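Local structure of RNA-dependent RNA Polymerase (Bombyx mori cytoplasmic polyhedrosis virus, 6TZ0) at residues A[15-20]-A[855-860]; A[848-853]-A[900-905]; A[836-839]-A[844-847]. The protein catalyses RNA-templated RNA synthesis, making plus strands by fully conservative transcription and minus strands during replication of the viral double-stranded RNA genome. All coordinates share one frame; numbering follows the deposited sequence.

How the interactions relate
All three contacts sit on one side of the chain's centre and share the long connection between strands 827-831 and 867-868. Residues 848-853, part of interaction 2, link to both segments of interaction 1: Phe18 N lies 2.6 Å from Pro849 O and Thr858 OG1 lies 2.9 Å from Phe850 N, both probable hydrogen bonds. The centres of interactions 1 and 2 are about 10 Å apart. Interaction 3 closes a short loop just before this region, about 11 Å from interaction 2 and 15 Å from interaction 1, centre to centre. Met839 CE meets Phe902 CD1 at 3.5 Å, joining interactions 2 and 3. The group lies away from the annotated nucleotide and magnesium sites.

Interaction 1 of 3, residues A[15-20]-A[855-860]; sequences TRKFTR and GTFTED
Lys17 lies across a face of Phe857 in a combined CH-pi and cation-pi contact between two loops, one joining the N-terminal helices 11-15 and 20-35, the other following residues 848-853. The close-packed part is the aliphatic shaft: Lys17 CD stands 3.6 Å from the centroid of the Phe857 ring and 11° off its normal, almost directly over the centre. Beyond it, Lys17 NZ is still over the same face, 4.0 Å from the Phe857 centroid but tilted 27° from the normal, displaced toward the CD2 and CE2 side. Lys17 CG sits beside the backbone N (chi1 -66°), and from there the fully extended chain carries CD and NZ over the ring, the two side chains crossing at about a right angle.

The looser side is the rim of the contact. Both Lys17 and Phe857 remain partly exposed, and no hydrogen bond joins the two segments. The 848-853 loop touches both of them, and the Phe18 backbone also hydrogen-bonds Glu851. Thr19, at the N-cap position of helix 20-35, adds a single methyl at the ring's edge: Thr19 CG2 lies near the Phe857 plane, 4.1 Å from CE1.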
loop_
_atom_site.group_PDB
_atom_site.type_symbol
_atom_site.label_atom_id
_atom_site.label_comp_id
_atom_site.label_asym_id
_atom_site.label_seq_id
_atom_site.Cartn_x
_atom_site.Cartn_y
_atom_site.Cartn_z
ATOM N N THR A 15 -46.270 -16.583 -5.892
ATOM C CA THR A 15 -46.403 -15.959 -7.200
ATOM C C THR A 15 -45.172 -15.186 -7.637
ATOM O O THR A 15 -44.967 -15.028 -8.842
ATOM C CB THR A 15 -47.606 -15.010 -7.220
ATOM O OG1 THR A 15 -47.416 -13.977 -6.248
ATOM C CG2 THR A 15 -48.875 -15.760 -6.897
ATOM N N ARG A 16 -44.373 -14.696 -6.680
ATOM C CA ARG A 16 -43.167 -13.888 -6.907
ATOM C C ARG A 16 -43.464 -12.626 -7.710
ATOM O O ARG A 16 -42.624 -12.145 -8.468
ATOM C CB ARG A 16 -42.051 -14.710 -7.556
ATOM C CG ARG A 16 -41.574 -15.837 -6.667
ATOM C CD ARG A 16 -40.463 -16.643 -7.301
ATOM N NE ARG A 16 -40.122 -17.804 -6.488
ATOM C CZ ARG A 16 -39.229 -18.723 -6.832
ATOM N NH1 ARG A 16 -38.572 -18.610 -7.975
ATOM N NH2 ARG A 16 -38.989 -19.748 -6.032
ATOM N N LYS A 17 -44.670 -12.093 -7.528
ATOM C CA LYS A 17 -45.113 -10.851 -8.136
ATOM C C LYS A 17 -45.724 -9.993 -7.044
ATOM O O LYS A 17 -46.123 -10.494 -5.993
ATOM C CB LYS A 17 -46.152 -11.089 -9.234
ATOM C CG LYS A 17 -45.639 -11.826 -10.440
ATOM C CD LYS A 17 -46.744 -12.015 -11.445
ATOM C CE LYS A 17 -46.249 -12.750 -12.666
ATOM N NZ LYS A 17 -47.341 -12.924 -13.656
ATOM N N PHE A 18 -45.797 -8.696 -7.296
ATOM C CA PHE A 18 -46.390 -7.771 -6.341
ATOM C C PHE A 18 -47.722 -7.272 -6.878
ATOM O O PHE A 18 -47.763 -6.444 -7.792
ATOM C CB PHE A 18 -45.464 -6.601 -6.024
ATOM C CG PHE A 18 -44.249 -6.990 -5.250
ATOM C CD1 PHE A 18 -44.374 -7.620 -4.025
ATOM C CD2 PHE A 18 -42.989 -6.631 -5.685
ATOM C CE1 PHE A 18 -43.258 -7.962 -3.293
ATOM C CE2 PHE A 18 -41.869 -6.957 -4.947
ATOM C CZ PHE A 18 -42.005 -7.628 -3.754
ATOM N N THR A 19 -48.802 -7.771 -6.299
ATOM C CA THR A 19 -50.126 -7.205 -6.466
ATOM C C THR A 19 -50.321 -6.145 -5.384
ATOM O O THR A 19 -49.368 -5.719 -4.729
ATOM C CB THR A 19 -51.181 -8.308 -6.399
ATOM O OG1 THR A 19 -51.191 -8.879 -5.087
ATOM C CG2 THR A 19 -50.857 -9.404 -7.401
ATOM N N ARG A 20 -51.557 -5.695 -5.192
ATOM C CA ARG A 20 -51.813 -4.782 -4.085
ATOM C C ARG A 20 -52.127 -5.517 -2.790
ATOM O O ARG A 20 -52.018 -4.921 -1.713
ATOM C CB ARG A 20 -52.949 -3.821 -4.434
ATOM C CG ARG A 20 -52.597 -2.866 -5.554
ATOM C CD ARG A 20 -53.603 -1.748 -5.680
ATOM N NE ARG A 20 -54.951 -2.216 -5.988
ATOM C CZ ARG A 20 -55.416 -2.424 -7.216
ATOM N NH1 ARG A 20 -54.637 -2.221 -8.268
ATOM N NH2 ARG A 20 -56.659 -2.848 -7.393
ATOM N N GLY A 855 -54.735 -5.947 -14.759
ATOM C CA GLY A 855 -54.343 -7.307 -14.481
ATOM C C GLY A 855 -53.036 -7.713 -15.118
ATOM O O GLY A 855 -52.524 -8.795 -14.809
ATOM N N THR A 856 -52.489 -6.885 -16.001
ATOM C CA THR A 856 -51.170 -7.142 -16.545
ATOM C C THR A 856 -50.100 -6.757 -15.535
ATOM O O THR A 856 -50.344 -6.027 -14.572
ATOM C CB THR A 856 -50.956 -6.380 -17.851
ATOM O OG1 THR A 856 -51.095 -4.975 -17.611
ATOM C CG2 THR A 856 -51.968 -6.813 -18.886
ATOM N N PHE A 857 -48.898 -7.262 -15.767
ATOM C CA PHE A 857 -47.784 -7.077 -14.858
ATOM C C PHE A 857 -46.635 -6.390 -15.576
ATOM O O PHE A 857 -46.445 -6.561 -16.781
ATOM C CB PHE A 857 -47.322 -8.420 -14.291
ATOM C CG PHE A 857 -48.276 -9.014 -13.309
ATOM C CD1 PHE A 857 -48.182 -8.706 -11.965
ATOM C CD2 PHE A 857 -49.299 -9.841 -13.734
ATOM C CE1 PHE A 857 -49.065 -9.237 -11.059
ATOM C CE2 PHE A 857 -50.191 -10.372 -12.832
ATOM C CZ PHE A 857 -50.073 -10.070 -11.492
ATOM N N THR A 858 -45.868 -5.610 -14.822
ATOM C CA THR A 858 -44.604 -5.111 -15.329
ATOM C C THR A 858 -43.576 -6.243 -15.364
ATOM O O THR A 858 -43.829 -7.369 -14.934
ATOM C CB THR A 858 -44.097 -3.952 -14.475
ATOM O OG1 THR A 858 -43.829 -4.415 -13.149
ATOM C CG2 THR A 858 -45.132 -2.845 -14.414
ATOM N N GLU A 859 -42.401 -5.938 -15.886
ATOM C CA GLU A 859 -41.409 -6.973 -16.127
ATOM C C GLU A 859 -40.556 -7.238 -14.895
ATOM O O GLU A 859 -40.177 -6.315 -14.169
ATOM C CB GLU A 859 -40.539 -6.575 -17.316
ATOM C CG GLU A 859 -41.293 -6.696 -18.628
ATOM C CD GLU A 859 -40.551 -6.104 -19.794
ATOM O OE1 GLU A 859 -39.563 -5.381 -19.560
ATOM O OE2 GLU A 859 -40.952 -6.373 -20.945
ATOM N N ASP A 860 -40.278 -8.519 -14.653
ATOM C CA ASP A 860 -39.362 -8.946 -13.599
ATOM C C ASP A 860 -37.966 -8.505 -14.003
ATOM O O ASP A 860 -37.334 -9.128 -14.858
ATOM C CB ASP A 860 -39.441 -10.458 -13.413
ATOM C CG ASP A 860 -38.745 -10.941 -12.151
ATOM O OD1 ASP A 860 -38.196 -10.117 -11.392
ATOM O OD2 ASP A 860 -38.747 -12.167 -11.925
#

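Interaction 2 of 3, residues A[848-853]-A[900-905]; sequences YPFERR and YGFTGA
An aromatic cluster of Phe850, Tyr900 and Phe902 ties the 848-853 loop to the junction between helices 894-899 and 902-911. The junction is a Schellman motif: Phe902 N pairs with Leu897 O and Gly901 N with His898 O, while Gly901, at positive phi, is the C-prime residue ending the first helix and also the N-cap of the next. Tyr900 and Phe902, which flank this glycine, both reach Phe850.

The cluster is built from two edge-to-face pairs, in which Phe850 plays different parts. With CG anti to the carbonyl carbon (chi1 -73°), the Phe850 ring is directed between its two partners. Toward Tyr900 it offers its edge: Phe850 CD1 rests over the tyrosine face, offset toward the rim, 3.6 Å from Tyr900 CE1. The planes of these two rings stand at 87°. Toward Phe902 it offers a face, at a less steep inclination, and Phe902 CZ lies 3.8 Å from Phe850 CZ. The two side chains approach from opposite directions, and the Phe902 edge points at the Phe850 face with CZ offset toward the rim. Leu874 and Val878 of helix 873-878 also pack on Phe850, and all three rings are buried.

A polar bond complements the ring packing. The Tyr900 hydroxyl extends beyond Phe850 to the backbone of the next residue, where its contact with the Glu851 carbonyl lies at the edge of the tyrosine ring. Tyr900 OH donates to Glu851 O at 2.7 Å, reaching a lone pair in the carbonyl plane at a C=O...O angle of 119°.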
loop_
_atom_site.group_PDB
_atom_site.type_symbol
_atom_site.label_atom_id
_atom_site.label_comp_id
_atom_site.label_asym_id
_atom_site.label_seq_id
_atom_site.Cartn_x
_atom_site.Cartn_y
_atom_site.Cartn_z
ATOM N N TYR A 848 -39.588 -6.600 -8.899
ATOM C CA TYR A 848 -40.467 -7.703 -9.265
ATOM C C TYR A 848 -41.667 -7.162 -10.034
ATOM O O TYR A 848 -41.871 -5.948 -10.077
ATOM C CB TYR A 848 -40.878 -8.445 -7.993
ATOM C CG TYR A 848 -39.776 -9.273 -7.388
ATOM C CD1 TYR A 848 -39.558 -10.576 -7.807
ATOM C CD2 TYR A 848 -38.940 -8.747 -6.415
ATOM C CE1 TYR A 848 -38.554 -11.336 -7.270
ATOM C CE2 TYR A 848 -37.930 -9.501 -5.865
ATOM C CZ TYR A 848 -37.743 -10.794 -6.298
ATOM O OH TYR A 848 -36.739 -11.553 -5.762
ATOM N N PRO A 849 -42.453 -8.020 -10.702
ATOM C CA PRO A 849 -43.655 -7.529 -11.408
ATOM C C PRO A 849 -44.680 -6.862 -10.502
ATOM O O PRO A 849 -45.189 -7.464 -9.558
ATOM C CB PRO A 849 -44.222 -8.801 -12.042
ATOM C CG PRO A 849 -43.063 -9.635 -12.270
ATOM C CD PRO A 849 -42.137 -9.400 -11.131
ATOM N N PHE A 850 -44.969 -5.598 -10.802
ATOM C CA PHE A 850 -46.078 -4.868 -10.208
ATOM C C PHE A 850 -47.310 -5.022 -11.084
ATOM O O PHE A 850 -47.211 -5.016 -12.311
ATOM C CB PHE A 850 -45.744 -3.386 -10.054
ATOM C CG PHE A 850 -44.758 -3.094 -8.968
ATOM C CD1 PHE A 850 -45.178 -2.965 -7.655
ATOM C CD2 PHE A 850 -43.411 -2.957 -9.254
ATOM C CE1 PHE A 850 -44.279 -2.696 -6.648
ATOM C CE2 PHE A 850 -42.502 -2.691 -8.250
ATOM C CZ PHE A 850 -42.939 -2.560 -6.945
ATOM N N GLU A 851 -48.473 -5.156 -10.454
ATOM C CA GLU A 851 -49.703 -5.310 -11.214
ATOM C C GLU A 851 -50.255 -3.946 -11.602
ATOM O O GLU A 851 -50.268 -3.013 -10.797
ATOM C CB GLU A 851 -50.746 -6.090 -10.416
ATOM C CG GLU A 851 -51.971 -6.461 -11.236
ATOM C CD GLU A 851 -53.004 -7.225 -10.447
ATOM O OE1 GLU A 851 -52.802 -7.426 -9.236
ATOM O OE2 GLU A 851 -54.021 -7.633 -11.043
ATOM N N ARG A 852 -50.700 -3.834 -12.850
ATOM C CA ARG A 852 -51.344 -2.629 -13.342
ATOM C C ARG A 852 -52.830 -2.682 -12.997
ATOM O O ARG A 852 -53.295 -3.585 -12.299
ATOM C CB ARG A 852 -51.119 -2.491 -14.844
ATOM C CG ARG A 852 -49.668 -2.362 -15.254
ATOM C CD ARG A 852 -49.555 -2.125 -16.746
ATOM N NE ARG A 852 -48.174 -2.017 -17.196
ATOM C CZ ARG A 852 -47.477 -3.034 -17.680
ATOM N NH1 ARG A 852 -48.042 -4.225 -17.792
ATOM N NH2 ARG A 852 -46.224 -2.860 -18.070
ATOM N N ARG A 853 -53.588 -1.720 -13.497
ATOM C CA ARG A 853 -55.028 -1.713 -13.296
ATOM C C ARG A 853 -55.754 -2.794 -14.109
ATOM O O ARG A 853 -56.868 -3.187 -13.769
ATOM C CB ARG A 853 -55.616 -0.343 -13.638
ATOM C CG ARG A 853 -55.312 0.740 -12.622
ATOM C CD ARG A 853 -56.293 1.893 -12.745
ATOM N NE ARG A 853 -56.033 2.942 -11.764
ATOM C CZ ARG A 853 -56.459 2.912 -10.506
ATOM N NH1 ARG A 853 -57.162 1.878 -10.067
ATOM N NH2 ARG A 853 -56.176 3.911 -9.685
ATOM N N TYR A 900 -49.524 1.624 -3.870
ATOM C CA TYR A 900 -48.278 0.898 -3.674
ATOM C C TYR A 900 -47.288 1.648 -2.795
ATOM O O TYR A 900 -46.301 1.053 -2.357
ATOM C CB TYR A 900 -47.593 0.594 -5.006
ATOM C CG TYR A 900 -48.198 -0.506 -5.839
ATOM C CD1 TYR A 900 -47.989 -1.835 -5.518
ATOM C CD2 TYR A 900 -48.924 -0.215 -6.983
ATOM C CE1 TYR A 900 -48.523 -2.844 -6.289
ATOM C CE2 TYR A 900 -49.459 -1.218 -7.760
ATOM C CZ TYR A 900 -49.254 -2.525 -7.412
ATOM O OH TYR A 900 -49.791 -3.519 -8.189
ATOM N N GLY A 901 -47.506 2.933 -2.550
ATOM C CA GLY A 901 -46.627 3.672 -1.670
ATOM C C GLY A 901 -45.398 4.250 -2.326
ATOM O O GLY A 901 -44.394 4.477 -1.647
ATOM N N PHE A 902 -45.441 4.488 -3.639
ATOM C CA PHE A 902 -44.331 5.153 -4.311
ATOM C C PHE A 902 -44.255 6.626 -3.942
ATOM O O PHE A 902 -43.162 7.205 -3.912
ATOM C CB PHE A 902 -44.464 5.012 -5.826
ATOM C CG PHE A 902 -44.178 3.634 -6.346
ATOM C CD1 PHE A 902 -42.879 3.212 -6.526
ATOM C CD2 PHE A 902 -45.204 2.772 -6.681
ATOM C CE1 PHE A 902 -42.602 1.957 -7.016
ATOM C CE2 PHE A 902 -44.930 1.515 -7.180
ATOM C CZ PHE A 902 -43.629 1.109 -7.343
ATOM N N THR A 903 -45.404 7.241 -3.657
ATOM C CA THR A 903 -45.438 8.671 -3.393
ATOM C C THR A 903 -44.840 9.017 -2.037
ATOM O O THR A 903 -44.266 10.097 -1.882
ATOM C CB THR A 903 -46.872 9.186 -3.525
ATOM O OG1 THR A 903 -46.911 10.590 -3.245
ATOM C CG2 THR A 903 -47.808 8.450 -2.607
ATOM N N GLY A 904 -44.910 8.102 -1.066
ATOM C CA GLY A 904 -44.211 8.319 0.186
ATOM C C GLY A 904 -42.706 8.243 0.019
ATOM O O GLY A 904 -41.966 9.019 0.626
ATOM N N ALA A 905 -42.239 7.330 -0.835
ATOM C CA ALA A 905 -40.812 7.227 -1.117
ATOM C C ALA A 905 -40.303 8.455 -1.859
ATOM O O ALA A 905 -39.211 8.959 -1.566
ATOM C CB ALA A 905 -40.535 5.966 -1.927
#

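Interaction 3 of 3, residues A[836-839]-A[844-847]; sequences WLFM and EYPA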
loop_
_atom_site.group_PDB
_atom_site.type_symbol
_atom_site.label_atom_id
_atom_site.label_comp_id
_atom_site.label_asym_id
_atom_site.label_seq_id
_atom_site.Cartn_x
_atom_site.Cartn_y
_atom_site.Cartn_z
ATOM N N TRP A 836 -39.244 2.469 -1.735
ATOM C CA TRP A 836 -38.008 3.244 -1.758
ATOM C C TRP A 836 -36.849 2.449 -2.345
ATOM O O TRP A 836 -35.885 3.038 -2.843
ATOM C CB TRP A 836 -37.665 3.703 -0.341
ATOM C CG TRP A 836 -36.469 4.573 -0.277
ATOM C CD1 TRP A 836 -36.397 5.896 -0.586
ATOM C CD2 TRP A 836 -35.137 4.156 0.020
ATOM N NE1 TRP A 836 -35.110 6.343 -0.445
ATOM C CE2 TRP A 836 -34.314 5.289 -0.082
ATOM C CE3 TRP A 836 -34.562 2.933 0.368
ATOM C CZ2 TRP A 836 -32.949 5.239 0.164
ATOM C CZ3 TRP A 836 -33.214 2.886 0.616
ATOM C CH2 TRP A 836 -32.420 4.030 0.513
ATOM N N LEU A 837 -36.930 1.116 -2.311
ATOM C CA LEU A 837 -35.873 0.272 -2.858
ATOM C C LEU A 837 -35.731 0.393 -4.368
ATOM O O LEU A 837 -34.677 0.052 -4.904
ATOM C CB LEU A 837 -36.130 -1.192 -2.506
ATOM C CG LEU A 837 -35.979 -1.616 -1.050
ATOM C CD1 LEU A 837 -36.452 -3.043 -0.863
ATOM C CD2 LEU A 837 -34.537 -1.490 -0.643
ATOM N N PHE A 838 -36.745 0.885 -5.071
ATOM C CA PHE A 838 -36.759 0.787 -6.520
ATOM C C PHE A 838 -36.758 2.151 -7.191
ATOM O O PHE A 838 -37.206 2.271 -8.333
ATOM C CB PHE A 838 -37.977 -0.022 -6.956
ATOM C CG PHE A 838 -38.150 -1.294 -6.184
ATOM C CD1 PHE A 838 -37.304 -2.366 -6.378
ATOM C CD2 PHE A 838 -39.178 -1.419 -5.270
ATOM C CE1 PHE A 838 -37.471 -3.534 -5.659
ATOM C CE2 PHE A 838 -39.353 -2.586 -4.557
ATOM C CZ PHE A 838 -38.500 -3.645 -4.756
ATOM N N MET A 839 -36.255 3.174 -6.522
ATOM C CA MET A 839 -36.458 4.538 -6.968
ATOM C C MET A 839 -35.171 5.207 -7.423
ATOM O O MET A 839 -34.073 4.791 -7.042
ATOM C CB MET A 839 -37.112 5.356 -5.847
ATOM C CG MET A 839 -38.601 5.100 -5.704
ATOM S SD MET A 839 -39.557 5.736 -7.102
ATOM C CE MET A 839 -39.889 4.272 -8.083
ATOM N N GLU A 844 -32.484 1.937 -5.941
ATOM C CA GLU A 844 -32.092 1.582 -7.310
ATOM C C GLU A 844 -31.888 0.076 -7.457
ATOM O O GLU A 844 -30.903 -0.394 -8.026
ATOM C CB GLU A 844 -30.846 2.348 -7.760
ATOM C CG GLU A 844 -31.047 3.832 -7.916
ATOM C CD GLU A 844 -29.792 4.535 -8.370
ATOM O OE1 GLU A 844 -28.746 3.867 -8.481
ATOM O OE2 GLU A 844 -29.846 5.759 -8.604
ATOM N N TYR A 845 -32.832 -0.675 -6.937
ATOM C CA TYR A 845 -32.728 -2.117 -6.942
ATOM C C TYR A 845 -33.668 -2.702 -7.996
ATOM O O TYR A 845 -34.702 -2.100 -8.299
ATOM C CB TYR A 845 -33.069 -2.665 -5.549
ATOM C CG TYR A 845 -32.719 -4.102 -5.338
ATOM C CD1 TYR A 845 -31.405 -4.480 -5.139
ATOM C CD2 TYR A 845 -33.694 -5.081 -5.344
ATOM C CE1 TYR A 845 -31.069 -5.783 -4.962
ATOM C CE2 TYR A 845 -33.369 -6.394 -5.159
ATOM C CZ TYR A 845 -32.053 -6.735 -4.966
ATOM O OH TYR A 845 -31.708 -8.040 -4.785
ATOM N N PRO A 846 -33.309 -3.827 -8.623
ATOM C CA PRO A 846 -34.208 -4.442 -9.608
ATOM C C PRO A 846 -35.500 -4.951 -8.988
ATOM O O PRO A 846 -35.502 -5.577 -7.928
ATOM C CB PRO A 846 -33.372 -5.595 -10.171
ATOM C CG PRO A 846 -31.985 -5.170 -9.964
ATOM C CD PRO A 846 -31.966 -4.425 -8.679
ATOM N N ALA A 847 -36.603 -4.686 -9.675
ATOM C CA ALA A 847 -37.934 -4.879 -9.127
ATOM C C ALA A 847 -38.598 -6.146 -9.650
ATOM O O ALA A 847 -38.230 -6.693 -10.688
ATOM C CB ALA A 847 -38.818 -3.668 -9.438
#
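Phe838 turns the edge of its ring toward the backbone of residues 845-847, across a short, irregular, hydrogen-bonded loop closure that folds 844-847 back onto residues 836-839, which include the 3-10 residues 836-837. The closure belongs to the connection between strands 827-831 and 867-868. It is packed between helix 774-786, where Phe838 meets Phe782, and helix 902-911, where Met839 meets Leu906.

Around the ring edge the contacts run in order. Phe838 CD1 lies 3.2 Å from Tyr845 O, which is in the plane of the ring. Phe838 CE1 lies 3.6 Å from Pro846 O, also near the plane. The methyl group of Ala847 comes in obliquely, with CB 3.7 Å from Phe838 CD1. One face of the same ring is occupied from within its own segment by Leu837 CB, over the ring centre.

Tyr845 meets Phe838 at an edge too, its CD2 being 4.1 Å from Phe838 CE1. A chi1 of -167° sets Tyr845 CG opposite the backbone N and carries the ring to helix 774-786, where Phe782 packs against it. Tyr845 CB, for its part, sits beside Leu837 O.

The backbone closes the loop. Tyr845 N donates to Leu837 O at 2.8 Å with an N-H...O angle of 146°. A second, weak bond runs from Glu844 N to Met839 O at 3.4 Å. Glu844 has positive phi; its CG packs 3.3 Å from Met839 O, and the chain beyond it is extended.

Polar atoms within this buried contact therefore have partners: Lys871 NZ is hydrogen-bonded to Tyr845 O, and the Tyr845 hydroxyl to Lys778 O. The placement of two carbonyls at the phenyl edge is at most compatible with weak electrostatic attraction.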